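Side-chain contacts in uncharacterized protein (Borrelia turicatae, PDB 5VJ4), which is of unknown function but is a putative surface lipoprotein of a relapsing fever spirochete that may bind lipid: residues 124-129 against 158-163; 149-154 against 209-214; 250-255 against 283-288; 267-272 against 331-336. All blocks are in the same frame, centred on the assembly; numbering follows the deposited sequence.

Interaction 1. Residues 124-129 against 158-163; sequences ISYIQG and SLLKTK. With SO4 (sulfate ion), chain C.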
loop_
_atom_site.group_PDB
_atom_site.type_symbol
_atom_site.label_atom_id
_atom_site.label_comp_id
_atom_site.label_asym_id
_atom_site.label_seq_id
_atom_site.Cartn_x
_atom_site.Cartn_y
_atom_site.Cartn_z
ATOM N N ILE A 124 -19.413 -12.879 -15.147
ATOM C CA ILE A 124 -19.849 -11.490 -15.167
ATOM C C ILE A 124 -20.208 -11.016 -13.750
ATOM O O ILE A 124 -19.791 -9.951 -13.332
ATOM C CB ILE A 124 -21.000 -11.289 -16.160
ATOM C CG1 ILE A 124 -20.487 -11.515 -17.584
ATOM C CG2 ILE A 124 -21.565 -9.896 -16.053
ATOM C CD1 ILE A 124 -19.694 -10.373 -18.176
ATOM N N SER A 125 -20.913 -11.838 -12.987
ATOM C CA SER A 125 -21.216 -11.457 -11.637
ATOM C C SER A 125 -19.941 -11.253 -10.817
ATOM O O SER A 125 -19.852 -10.322 -10.009
ATOM C CB SER A 125 -22.106 -12.474 -10.971
ATOM O OG SER A 125 -22.103 -12.230 -9.575
ATOM N N TYR A 126 -18.959 -12.114 -11.041
ATOM C CA TYR A 126 -17.661 -11.997 -10.373
ATOM C C TYR A 126 -16.940 -10.669 -10.672
ATOM O O TYR A 126 -16.770 -9.872 -9.755
ATOM C CB TYR A 126 -16.796 -13.172 -10.754
ATOM C CG TYR A 126 -15.447 -13.199 -10.118
ATOM C CD1 TYR A 126 -15.295 -13.607 -8.788
ATOM C CD2 TYR A 126 -14.293 -12.886 -10.869
ATOM C CE1 TYR A 126 -14.031 -13.673 -8.210
ATOM C CE2 TYR A 126 -13.026 -12.959 -10.311
ATOM C CZ TYR A 126 -12.903 -13.333 -8.980
ATOM O OH TYR A 126 -11.657 -13.363 -8.419
ATOM N N ILE A 127 -16.548 -10.413 -11.927
ATOM C CA ILE A 127 -15.879 -9.159 -12.216
ATOM C C ILE A 127 -16.748 -7.942 -11.967
ATOM O O ILE A 127 -16.256 -6.817 -11.991
ATOM C CB ILE A 127 -15.282 -9.072 -13.617
ATOM C CG1 ILE A 127 -16.369 -9.216 -14.668
ATOM C CG2 ILE A 127 -14.187 -10.103 -13.763
ATOM C CD1 ILE A 127 -15.855 -8.950 -16.065
ATOM N N GLN A 128 -18.030 -8.161 -11.715
ATOM C CA GLN A 128 -18.924 -7.041 -11.459
ATOM C C GLN A 128 -18.529 -6.308 -10.173
ATOM O O GLN A 128 -18.613 -5.087 -10.097
ATOM C CB GLN A 128 -20.349 -7.534 -11.334
ATOM C CG GLN A 128 -21.416 -6.525 -11.693
ATOM C CD GLN A 128 -22.734 -6.894 -11.065
ATOM O OE1 GLN A 128 -23.183 -8.046 -11.122
ATOM N NE2 GLN A 128 -23.350 -5.927 -10.431
ATOM N N GLY A 129 -18.106 -7.079 -9.171
ATOM C CA GLY A 129 -17.777 -6.564 -7.853
ATOM C C GLY A 129 -18.927 -5.821 -7.219
ATOM O O GLY A 129 -19.978 -6.393 -6.998
ATOM N N SER A 158 -12.020 -19.122 -17.469
ATOM C CA SER A 158 -10.772 -19.849 -17.267
ATOM C C SER A 158 -10.169 -19.508 -15.880
ATOM O O SER A 158 -9.865 -20.399 -15.052
ATOM C CB SER A 158 -9.806 -19.558 -18.414
ATOM O OG SER A 158 -8.482 -19.581 -17.927
ATOM N N LEU A 159 -10.041 -18.217 -15.609
ATOM C CA LEU A 159 -9.574 -17.799 -14.301
ATOM C C LEU A 159 -10.362 -18.421 -13.142
ATOM O O LEU A 159 -9.776 -18.838 -12.138
ATOM C CB LEU A 159 -9.586 -16.280 -14.175
ATOM C CG LEU A 159 -8.989 -15.769 -12.868
ATOM C CD1 LEU A 159 -7.580 -16.345 -12.671
ATOM C CD2 LEU A 159 -8.963 -14.261 -12.890
ATOM N N LEU A 160 -11.681 -18.491 -13.276
ATOM C CA LEU A 160 -12.479 -18.996 -12.181
ATOM C C LEU A 160 -12.292 -20.490 -12.009
ATOM O O LEU A 160 -12.302 -20.975 -10.863
ATOM C CB LEU A 160 -13.925 -18.618 -12.365
ATOM C CG LEU A 160 -14.145 -17.115 -12.291
ATOM C CD1 LEU A 160 -15.545 -16.733 -12.737
ATOM C CD2 LEU A 160 -13.919 -16.675 -10.861
ATOM N N LYS A 161 -12.079 -21.207 -13.129
ATOM C CA LYS A 161 -11.807 -22.661 -13.076
ATOM C C LYS A 161 -10.549 -22.873 -12.240
ATOM O O LYS A 161 -10.550 -23.689 -11.287
ATOM C CB LYS A 161 -11.725 -23.306 -14.480
ATOM N N THR A 162 -9.511 -22.084 -12.553
ATOM C CA THR A 162 -8.256 -22.129 -11.800
ATOM C C THR A 162 -8.490 -21.840 -10.323
ATOM O O THR A 162 -8.065 -22.615 -9.464
ATOM C CB THR A 162 -7.206 -21.175 -12.382
ATOM O OG1 THR A 162 -6.641 -21.750 -13.557
ATOM C CG2 THR A 162 -6.089 -20.932 -11.405
ATOM N N LYS A 163 -9.185 -20.740 -10.040
ATOM C CA LYS A 163 -9.504 -20.372 -8.659
ATOM C C LYS A 163 -10.233 -21.496 -7.906
ATOM O O LYS A 163 -10.078 -21.656 -6.676
ATOM C CB LYS A 163 -10.289 -19.062 -8.618
ATOM C CG LYS A 163 -10.513 -18.512 -7.219
ATOM C CD LYS A 163 -11.498 -17.350 -7.191
ATOM C CE LYS A 163 -11.823 -17.010 -5.748
ATOM N NZ LYS A 163 -12.991 -16.112 -5.627
HETATM S S SO4 C . -27.281 -7.886 -9.479
HETATM O O1 SO4 C . -25.978 -7.259 -9.182
HETATM O O2 SO4 C . -27.231 -8.507 -10.820
HETATM O O3 SO4 C . -27.490 -8.974 -8.526
HETATM O O4 SO4 C . -28.365 -6.861 -9.403
#
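Tyr-126 presents one face of its ring to Leu-160, and a single methyl group makes that contact. Leu-160 CD2 stands 3.6 Å from the ring centroid and only 4° off the ring normal, a CH-pi contact in which the methyl lies almost equally close to all six ring carbons. The ring reaches this place because its CG is anti to the backbone N (chi1 -179°), which carries it away from helix 118-128 and alongside the leucine, the two side chains running past each other in opposite directions. Lys-163, one turn beyond Leu-160, arrives from the opposite direction on a fully extended chain. Its NZ comes obliquely to the ring, 3.7 Å from Tyr-126 CE1.

The ammonium group and the phenol share an acceptor outside the two segments: Asp-190 forms a salt bridge with Lys-163 NZ and a hydrogen bond with Tyr-126 OH. This common carboxylate probably holds the phenol oxygen and the ammonium group close together, and its charge would favour a protonated lysine. Lys-194 adds a cation-pi contact with the tyrosine. A buried aromatic between helices, with its hydroxyl tied to a carboxylate on a third, fits the all-helical bundle that this protein forms.

Interaction 2. Residues 149-154 against 209-214; sequences IEKIIK and RFAQAV. With SO4 (sulfate ion), chain D.
The carbonyl oxygen of Lys-151 is approached by carbons of two consecutive residues, Phe-210 and Ala-211. Ala-211 CB lies 3.3 Å from Lys-151 O, and Phe-210 CD1 is 3.4 Å from the same oxygen, which sits at the edge of the ring near its plane. The setting is a helix-helix crossing in an all-helical bundle: the axes of the short segments approach to 8.5 Å at 38°, close enough for the small alanine to fit against the backbone. Segment 149-154 contains a wider pi-type turn, closed by the bond from Lys-154 N to Ile-149 O. Pro-155, four residues beyond Lys-151, has no N-H to give to that carbonyl.

Ile-152 completes the apolar part. Its CB does not face the other helix, yet CD1 comes back to lie 3.5 Å from Phe-210 CD1, crossing the phenylalanine at about a right angle and meeting the ring obliquely. Ile-124 and Ile-127 of helix 118-128 close over the isoleucine, which makes this side buried, whereas Lys-151, partly exposed, brings its CD to within 4.2 Å of Ala-211 CB.

At the start of helix 207-214 a sulfate, probably from the crystallisation liquor, accepts bonds from the backbone N of Gly-206 and Arg-209 and from Arg-349. Arg-209 folds back on its own helix, where NH1 donates to a lone pair of Gln-212 OE1 at 3.2 Å, with the acceptor 21° out of the guanidinium plane.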
loop_
_atom_site.group_PDB
_atom_site.type_symbol
_atom_site.label_atom_id
_atom_site.label_comp_id
_atom_site.label_asym_id
_atom_site.label_seq_id
_atom_site.Cartn_x
_atom_site.Cartn_y
_atom_site.Cartn_z
ATOM N N ILE A 149 -17.832 -12.380 -25.394
ATOM C CA ILE A 149 -17.574 -13.791 -25.126
ATOM C C ILE A 149 -16.074 -14.095 -25.172
ATOM O O ILE A 149 -15.555 -14.832 -24.326
ATOM C CB ILE A 149 -18.305 -14.726 -26.128
ATOM C CG1 ILE A 149 -19.841 -14.642 -25.989
ATOM C CG2 ILE A 149 -17.813 -16.169 -25.968
ATOM C CD1 ILE A 149 -20.451 -15.565 -24.927
ATOM N N GLU A 150 -15.370 -13.527 -26.145
ATOM C CA GLU A 150 -13.993 -13.940 -26.326
ATOM C C GLU A 150 -13.000 -13.238 -25.403
ATOM O O GLU A 150 -12.092 -13.869 -24.897
ATOM C CB GLU A 150 -13.556 -13.832 -27.779
ATOM C CG GLU A 150 -12.905 -15.127 -28.237
ATOM C CD GLU A 150 -11.616 -14.913 -29.015
ATOM O OE1 GLU A 150 -11.433 -13.821 -29.613
ATOM O OE2 GLU A 150 -10.781 -15.848 -29.014
ATOM N N LYS A 151 -13.203 -11.950 -25.154
ATOM C CA LYS A 151 -12.275 -11.145 -24.365
ATOM C C LYS A 151 -12.683 -10.940 -22.931
ATOM O O LYS A 151 -11.829 -10.698 -22.092
ATOM C CB LYS A 151 -12.081 -9.790 -25.015
ATOM C CG LYS A 151 -11.508 -9.888 -26.428
ATOM C CD LYS A 151 -10.126 -10.537 -26.479
ATOM C CE LYS A 151 -9.331 -9.990 -27.658
ATOM N NZ LYS A 151 -7.996 -10.629 -27.810
ATOM N N ILE A 152 -13.979 -11.015 -22.634
ATOM C CA ILE A 152 -14.400 -10.884 -21.252
ATOM C C ILE A 152 -14.701 -12.223 -20.619
ATOM O O ILE A 152 -14.101 -12.586 -19.591
ATOM C CB ILE A 152 -15.571 -9.915 -21.076
ATOM C CG1 ILE A 152 -15.266 -8.574 -21.742
ATOM C CG2 ILE A 152 -15.902 -9.735 -19.599
ATOM C CD1 ILE A 152 -13.968 -7.949 -21.284
ATOM N N ILE A 153 -15.589 -12.977 -21.245
ATOM C CA ILE A 153 -16.138 -14.139 -20.560
ATOM C C ILE A 153 -15.158 -15.324 -20.528
ATOM O O ILE A 153 -14.864 -15.853 -19.459
ATOM C CB ILE A 153 -17.532 -14.517 -21.096
ATOM C CG1 ILE A 153 -18.421 -13.269 -21.099
ATOM C CG2 ILE A 153 -18.103 -15.656 -20.273
ATOM C CD1 ILE A 153 -19.894 -13.498 -20.968
ATOM N N LYS A 154 -14.629 -15.706 -21.686
ATOM C CA LYS A 154 -13.682 -16.832 -21.764
ATOM C C LYS A 154 -12.497 -16.689 -20.799
ATOM O O LYS A 154 -12.284 -17.608 -19.984
ATOM C CB LYS A 154 -13.232 -17.110 -23.204
ATOM C CG LYS A 154 -14.182 -17.987 -24.020
ATOM C CD LYS A 154 -13.629 -18.206 -25.430
ATOM C CE LYS A 154 -14.471 -19.161 -26.268
ATOM N NZ LYS A 154 -14.084 -19.066 -27.704
ATOM N N ARG A 209 -6.709 -5.240 -23.099
ATOM C CA ARG A 209 -6.086 -5.169 -21.793
ATOM C C ARG A 209 -6.773 -6.027 -20.740
ATOM O O ARG A 209 -6.092 -6.691 -19.960
ATOM C CB ARG A 209 -5.935 -3.728 -21.300
ATOM C CG ARG A 209 -5.260 -3.603 -19.935
ATOM C CD ARG A 209 -3.849 -4.158 -19.911
ATOM N NE ARG A 209 -3.173 -3.814 -18.666
ATOM C CZ ARG A 209 -2.099 -4.445 -18.200
ATOM N NH1 ARG A 209 -1.562 -5.482 -18.850
ATOM N NH2 ARG A 209 -1.572 -4.044 -17.059
ATOM N N PHE A 210 -8.101 -6.017 -20.710
ATOM C CA PHE A 210 -8.806 -6.799 -19.707
ATOM C C PHE A 210 -8.408 -8.271 -19.827
ATOM O O PHE A 210 -8.065 -8.916 -18.836
ATOM C CB PHE A 210 -10.332 -6.638 -19.781
ATOM C CG PHE A 210 -11.049 -7.598 -18.897
ATOM C CD1 PHE A 210 -11.243 -8.931 -19.295
ATOM C CD2 PHE A 210 -11.497 -7.199 -17.623
ATOM C CE1 PHE A 210 -11.876 -9.839 -18.443
ATOM C CE2 PHE A 210 -12.136 -8.117 -16.759
ATOM C CZ PHE A 210 -12.326 -9.440 -17.171
ATOM N N ALA A 211 -8.447 -8.804 -21.041
ATOM C CA ALA A 211 -8.125 -10.228 -21.222
ATOM C C ALA A 211 -6.658 -10.514 -20.976
ATOM O O ALA A 211 -6.320 -11.579 -20.487
ATOM C CB ALA A 211 -8.534 -10.705 -22.598
ATOM N N GLN A 212 -5.808 -9.544 -21.305
ATOM C CA GLN A 212 -4.351 -9.648 -21.163
ATOM C C GLN A 212 -3.979 -9.715 -19.703
ATOM O O GLN A 212 -3.152 -10.542 -19.325
ATOM C CB GLN A 212 -3.703 -8.405 -21.779
ATOM C CG GLN A 212 -2.229 -8.473 -22.094
ATOM C CD GLN A 212 -1.742 -7.173 -22.712
ATOM O OE1 GLN A 212 -1.579 -6.148 -22.017
ATOM N NE2 GLN A 212 -1.505 -7.201 -24.033
ATOM N N ALA A 213 -4.636 -8.858 -18.909
ATOM C CA ALA A 213 -4.297 -8.614 -17.528
ATOM C C ALA A 213 -4.910 -9.591 -16.555
ATOM O O ALA A 213 -4.339 -9.894 -15.498
ATOM C CB ALA A 213 -4.692 -7.200 -17.144
ATOM N N VAL A 214 -6.085 -10.077 -16.897
ATOM C CA VAL A 214 -6.815 -10.910 -15.973
ATOM C C VAL A 214 -6.173 -12.304 -15.845
ATOM O O VAL A 214 -6.283 -12.944 -14.810
ATOM C CB VAL A 214 -8.313 -10.931 -16.353
ATOM C CG1 VAL A 214 -8.633 -11.965 -17.431
ATOM C CG2 VAL A 214 -9.156 -11.139 -15.131
HETATM S S SO4 D . -6.677 -1.545 -24.379
HETATM O O1 SO4 D . -6.737 -0.376 -25.315
HETATM O O2 SO4 D . -5.345 -2.190 -24.515
HETATM O O3 SO4 D . -7.657 -2.630 -24.650
HETATM O O4 SO4 D . -6.941 -0.999 -23.020
#

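Interaction 3. Residues 250-255 against 283-288; sequences NEIGKI and DIYRGV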
loop_
_atom_site.group_PDB
_atom_site.type_symbol
_atom_site.label_atom_id
_atom_site.label_comp_id
_atom_site.label_asym_id
_atom_site.label_seq_id
_atom_site.Cartn_x
_atom_site.Cartn_y
_atom_site.Cartn_z
ATOM N N ASN A 250 12.668 -9.908 -11.650
ATOM C CA ASN A 250 14.110 -9.882 -11.909
ATOM C C ASN A 250 14.410 -8.703 -12.802
ATOM O O ASN A 250 15.269 -7.846 -12.483
ATOM C CB ASN A 250 14.658 -11.225 -12.449
ATOM C CG ASN A 250 14.769 -12.320 -11.348
ATOM O OD1 ASN A 250 14.795 -12.052 -10.119
ATOM N ND2 ASN A 250 14.825 -13.561 -11.795
ATOM N N GLU A 251 13.611 -8.609 -13.858
ATOM C CA GLU A 251 13.753 -7.528 -14.799
ATOM C C GLU A 251 13.633 -6.160 -14.118
ATOM O O GLU A 251 14.473 -5.274 -14.339
ATOM C CB GLU A 251 12.725 -7.708 -15.862
ATOM C CG GLU A 251 12.890 -6.781 -17.038
ATOM C CD GLU A 251 11.775 -6.990 -18.035
ATOM O OE1 GLU A 251 11.356 -6.007 -18.672
ATOM O OE2 GLU A 251 11.326 -8.155 -18.181
ATOM N N ILE A 252 12.617 -6.010 -13.269
ATOM C CA ILE A 252 12.417 -4.757 -12.548
ATOM C C ILE A 252 13.636 -4.454 -11.668
ATOM O O ILE A 252 14.120 -3.306 -11.621
ATOM C CB ILE A 252 11.102 -4.777 -11.738
ATOM C CG1 ILE A 252 9.897 -4.779 -12.688
ATOM C CG2 ILE A 252 11.040 -3.598 -10.767
ATOM C CD1 ILE A 252 8.553 -4.646 -12.003
ATOM N N GLY A 253 14.127 -5.490 -10.984
ATOM C CA GLY A 253 15.355 -5.380 -10.194
ATOM C C GLY A 253 16.506 -4.794 -11.016
ATOM O O GLY A 253 17.072 -3.758 -10.633
ATOM N N LYS A 254 16.822 -5.417 -12.166
ATOM C CA LYS A 254 17.883 -4.887 -13.055
ATOM C C LYS A 254 17.703 -3.395 -13.363
ATOM O O LYS A 254 18.658 -2.642 -13.351
ATOM C CB LYS A 254 18.061 -5.679 -14.365
ATOM C CG LYS A 254 18.029 -7.185 -14.224
ATOM C CD LYS A 254 18.898 -7.817 -15.294
ATOM C CE LYS A 254 19.222 -9.255 -14.913
ATOM N NZ LYS A 254 20.116 -9.335 -13.718
ATOM N N ILE A 255 16.475 -2.956 -13.600
ATOM C CA ILE A 255 16.234 -1.517 -13.732
ATOM C C ILE A 255 16.649 -0.746 -12.470
ATOM O O ILE A 255 17.194 0.351 -12.573
ATOM C CB ILE A 255 14.772 -1.217 -14.121
ATOM C CG1 ILE A 255 14.463 -1.802 -15.504
ATOM C CG2 ILE A 255 14.481 0.283 -14.102
ATOM C CD1 ILE A 255 12.982 -1.920 -15.826
ATOM N N ASP A 283 1.819 -6.304 -12.761
ATOM C CA ASP A 283 0.830 -6.157 -13.824
ATOM C C ASP A 283 1.055 -4.808 -14.515
ATOM O O ASP A 283 1.169 -4.747 -15.751
ATOM C CB ASP A 283 -0.608 -6.221 -13.285
ATOM C CG ASP A 283 -0.933 -7.520 -12.535
ATOM O OD1 ASP A 283 -0.282 -8.583 -12.781
ATOM O OD2 ASP A 283 -1.885 -7.454 -11.702
ATOM N N ILE A 284 1.167 -3.732 -13.727
ATOM C CA ILE A 284 1.274 -2.421 -14.334
ATOM C C ILE A 284 2.508 -2.364 -15.224
ATOM O O ILE A 284 2.416 -1.948 -16.368
ATOM C CB ILE A 284 1.327 -1.336 -13.274
ATOM C CG1 ILE A 284 -0.070 -1.113 -12.702
ATOM C CG2 ILE A 284 1.901 -0.060 -13.860
ATOM C CD1 ILE A 284 -0.106 -0.726 -11.228
ATOM N N TYR A 285 3.642 -2.818 -14.687
ATOM C CA TYR A 285 4.888 -2.801 -15.406
ATOM C C TYR A 285 4.751 -3.540 -16.733
ATOM O O TYR A 285 5.254 -3.094 -17.759
ATOM C CB TYR A 285 5.985 -3.459 -14.588
ATOM C CG TYR A 285 7.278 -3.592 -15.357
ATOM C CD1 TYR A 285 8.110 -2.490 -15.546
ATOM C CD2 TYR A 285 7.644 -4.809 -15.929
ATOM C CE1 TYR A 285 9.282 -2.593 -16.269
ATOM C CE2 TYR A 285 8.796 -4.928 -16.668
ATOM C CZ TYR A 285 9.612 -3.817 -16.825
ATOM O OH TYR A 285 10.774 -3.938 -17.530
ATOM N N ARG A 286 4.086 -4.677 -16.697
ATOM C CA ARG A 286 3.939 -5.492 -17.883
ATOM C C ARG A 286 3.162 -4.791 -18.967
ATOM O O ARG A 286 3.487 -4.948 -20.140
ATOM C CB ARG A 286 3.248 -6.796 -17.566
ATOM C CG ARG A 286 4.085 -7.741 -16.770
ATOM C CD ARG A 286 3.314 -9.011 -16.567
ATOM N NE ARG A 286 4.110 -9.959 -15.827
ATOM C CZ ARG A 286 3.625 -10.911 -15.040
ATOM N NH1 ARG A 286 2.316 -11.031 -14.833
ATOM N NH2 ARG A 286 4.468 -11.716 -14.406
ATOM N N GLY A 287 2.140 -4.037 -18.567
ATOM C CA GLY A 287 1.346 -3.258 -19.501
ATOM C C GLY A 287 2.213 -2.235 -20.205
ATOM O O GLY A 287 2.157 -2.090 -21.429
ATOM N N VAL A 288 3.045 -1.547 -19.435
ATOM C CA VAL A 288 3.890 -0.522 -20.015
ATOM C C VAL A 288 4.897 -1.147 -20.958
ATOM O O VAL A 288 5.142 -0.635 -22.037
ATOM C CB VAL A 288 4.641 0.258 -18.957
ATOM C CG1 VAL A 288 5.444 1.346 -19.640
ATOM C CG2 VAL A 288 3.662 0.838 -17.947
#
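Glu-251 begins the contact, meeting the hydroxyl of Tyr-285 at the far end of an extended chain. The two residues belong to helices 243-256 and 263-301 of an all-helical bundle, whose local axes lie 11.7 Å apart and are inclined at 77°; long side chains must therefore span the gap. Tyr-285 OH donates a hydrogen bond to Glu-251 OE1, which lies in the ring plane at its edge, while the carboxylate plane is turned 78° from the ring. The modelled length of 2.4 Å is doubtful at this resolution.

One residue on, Ile-252 moves from the edge to a face. CG1 lies 3.9 Å from the centroid of the Tyr-285 ring and 8° off the normal, a CH-pi contact, and CD1 continues past it to rest 3.7 Å from Tyr-285 CG. The isoleucine and the ring slide by each other in opposite directions, and CG of the tyrosine, anti to its own N at chi1 174°, carries the ring across to helix 243-256. Tyr-322 of helix 308-334 also packs on this ring.

A turn after Glu-251, Ile-255 comes from the direction opposite to the tyrosine and is oblique to its ring. Its CD1 methyl lies 3.8 Å from Tyr-285 CE1.

Interaction 4. Residues 267-272 against 331-336; sequences NNVLNS and KGFTDG
Val-269 and Phe-333 form the close-packed part of this contact, both buried and both with CB directed at the opposite segment. Val-269 CB stands over one face of the phenylalanine ring, displaced from its centre to the rim, at 4.0 Å from the centroid in a CH-pi contact. The ring and the valine pass each other in opposite directions. The modelled approach of Val-269 CG1 to the ring is shorter than carbons can sit, so its exact position is doubtful. The Thr-334 CG2 methyl packs beside the valine, as far as that doubtful position allows. This methyl is available because Thr-334 holds CG2 anti to its carbonyl carbon and places OG1 between its backbone N and carbonyl carbon (chi1 43°), near the Phe-330 and Lys-331 carbonyls of the preceding turn.

One turn on from Val-269, the fit slackens. Ser-272 offers only CB, 4.0 Å from Phe-333 CZ and oblique to the ring, while its hydroxyl turns back on its own helix. Asn-268 O takes that proton from Ser-272 OG at 2.6 Å, the donor lying 40° above the carbonyl plane, and also accepts the backbone N-H of Ser-272. Asn-268 itself is partly exposed and its side chain makes no contact with segment 331-336; Lys-187 of the second subunit packs against it. Tyr-276 of that subunit reaches Phe-333, and Arg-188 of the same subunit donates to Asn-271 O.

Gly-336 is the first residue after the helix to leave helical backbone angles; its positive phi and the bond from its N to Phe-333 O belong to a Schellman motif, a common C-terminal ending of helices.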
loop_
_atom_site.group_PDB
_atom_site.type_symbol
_atom_site.label_atom_id
_atom_site.label_comp_id
_atom_site.label_asym_id
_atom_site.label_seq_id
_atom_site.Cartn_x
_atom_site.Cartn_y
_atom_site.Cartn_z
ATOM N N ASN A 267 14.836 -5.935 -2.208
ATOM C CA ASN A 267 14.000 -6.933 -1.589
ATOM C C ASN A 267 13.280 -6.491 -0.323
ATOM O O ASN A 267 12.179 -6.985 -0.058
ATOM C CB ASN A 267 14.755 -8.223 -1.382
ATOM C CG ASN A 267 14.967 -8.981 -2.678
ATOM O OD1 ASN A 267 15.779 -9.891 -2.748
ATOM N ND2 ASN A 267 14.223 -8.613 -3.716
ATOM N N ASN A 268 13.870 -5.549 0.430
ATOM C CA ASN A 268 13.210 -5.108 1.635
ATOM C C ASN A 268 11.930 -4.330 1.364
ATOM O O ASN A 268 10.921 -4.519 2.066
ATOM C CB ASN A 268 14.104 -4.350 2.617
ATOM C CG ASN A 268 13.360 -4.050 3.944
ATOM O OD1 ASN A 268 13.661 -3.098 4.669
ATOM N ND2 ASN A 268 12.342 -4.862 4.243
ATOM N N VAL A 269 11.942 -3.482 0.346
ATOM C CA VAL A 269 10.691 -2.764 0.035
ATOM C C VAL A 269 9.608 -3.724 -0.422
ATOM O O VAL A 269 8.446 -3.572 -0.027
ATOM C CB VAL A 269 10.829 -1.552 -0.900
ATOM C CG1 VAL A 269 11.767 -0.547 -0.297
ATOM C CG2 VAL A 269 11.497 -1.970 -2.140
ATOM N N LEU A 270 9.994 -4.747 -1.181
ATOM C CA LEU A 270 9.015 -5.741 -1.582
ATOM C C LEU A 270 8.371 -6.375 -0.366
ATOM O O LEU A 270 7.165 -6.477 -0.293
ATOM C CB LEU A 270 9.643 -6.808 -2.436
ATOM C CG LEU A 270 10.293 -6.428 -3.761
ATOM C CD1 LEU A 270 10.502 -7.666 -4.613
ATOM C CD2 LEU A 270 9.511 -5.418 -4.563
ATOM N N ASN A 271 9.195 -6.764 0.597
ATOM C CA ASN A 271 8.676 -7.373 1.787
ATOM C C ASN A 271 7.869 -6.452 2.657
ATOM O O ASN A 271 6.934 -6.891 3.331
ATOM C CB ASN A 271 9.739 -8.118 2.571
ATOM C CG ASN A 271 9.767 -9.613 2.197
ATOM O OD1 ASN A 271 9.138 -10.431 2.867
ATOM N ND2 ASN A 271 10.443 -9.961 1.086
ATOM N N SER A 272 8.186 -5.168 2.626
ATOM C CA SER A 272 7.456 -4.263 3.510
ATOM C C SER A 272 6.047 -4.075 2.957
ATOM O O SER A 272 5.025 -4.108 3.674
ATOM C CB SER A 272 8.168 -2.930 3.617
ATOM O OG SER A 272 9.561 -3.115 3.721
ATOM N N LYS A 331 14.161 4.093 -4.210
ATOM C CA LYS A 331 15.111 4.833 -3.411
ATOM C C LYS A 331 14.363 5.613 -2.312
ATOM O O LYS A 331 14.631 5.459 -1.115
ATOM C CB LYS A 331 15.985 5.751 -4.281
ATOM C CG LYS A 331 16.666 6.853 -3.468
ATOM C CD LYS A 331 17.803 7.596 -4.154
ATOM C CE LYS A 331 18.734 8.190 -3.101
ATOM N NZ LYS A 331 19.368 9.476 -3.509
ATOM N N GLY A 332 13.408 6.424 -2.727
ATOM C CA GLY A 332 12.623 7.184 -1.790
ATOM C C GLY A 332 11.984 6.299 -0.740
ATOM O O GLY A 332 11.745 6.736 0.390
ATOM N N PHE A 333 11.715 5.046 -1.092
ATOM C CA PHE A 333 11.088 4.178 -0.128
ATOM C C PHE A 333 12.101 3.815 0.951
ATOM O O PHE A 333 11.858 4.072 2.118
ATOM C CB PHE A 333 10.551 2.946 -0.802
ATOM C CG PHE A 333 9.646 2.136 0.060
ATOM C CD1 PHE A 333 10.138 1.409 1.140
ATOM C CD2 PHE A 333 8.286 2.071 -0.226
ATOM C CE1 PHE A 333 9.294 0.642 1.928
ATOM C CE2 PHE A 333 7.427 1.314 0.562
ATOM C CZ PHE A 333 7.929 0.598 1.645
ATOM N N THR A 334 13.239 3.246 0.564
ATOM C CA THR A 334 14.257 2.889 1.561
ATOM C C THR A 334 14.792 4.124 2.290
ATOM O O THR A 334 15.232 4.016 3.423
ATOM C CB THR A 334 15.433 2.106 0.963
ATOM O OG1 THR A 334 15.766 2.721 -0.258
ATOM C CG2 THR A 334 15.045 0.655 0.691
ATOM N N ASP A 335 14.700 5.295 1.671
ATOM C CA ASP A 335 15.155 6.517 2.348
ATOM C C ASP A 335 14.199 7.100 3.371
ATOM O O ASP A 335 14.549 8.067 4.035
ATOM C CB ASP A 335 15.542 7.623 1.357
ATOM C CG ASP A 335 16.795 7.310 0.586
ATOM O OD1 ASP A 335 16.986 7.996 -0.431
ATOM O OD2 ASP A 335 17.577 6.406 0.973
ATOM N N GLY A 336 12.992 6.563 3.475
ATOM C CA GLY A 336 12.021 7.087 4.451
ATOM C C GLY A 336 11.168 8.242 3.938
ATOM O O GLY A 336 10.335 8.787 4.691
#

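Interactions 1 and 2 lie on one side of the chain's centre and share helix 145-171; Ile-127 of the first packs against Ile-152 and Phe-210 of the second. Interactions 3 and 4 occupy the other side and both use helix 263-301, their centres about 16 Å apart without touching. Arg-209 bridges the halves by a probable hydrogen bond to the Asp-283 carbonyl. Interactions 1 and 4 are buried, 2 and 3 partly so. An aromatic ring is central to each, but only in interaction 3 is it hydrogen-bonded within the pair, whereas interaction 1 uses a carboxylate on a third helix. Interaction 4 alone is touched by the second subunit.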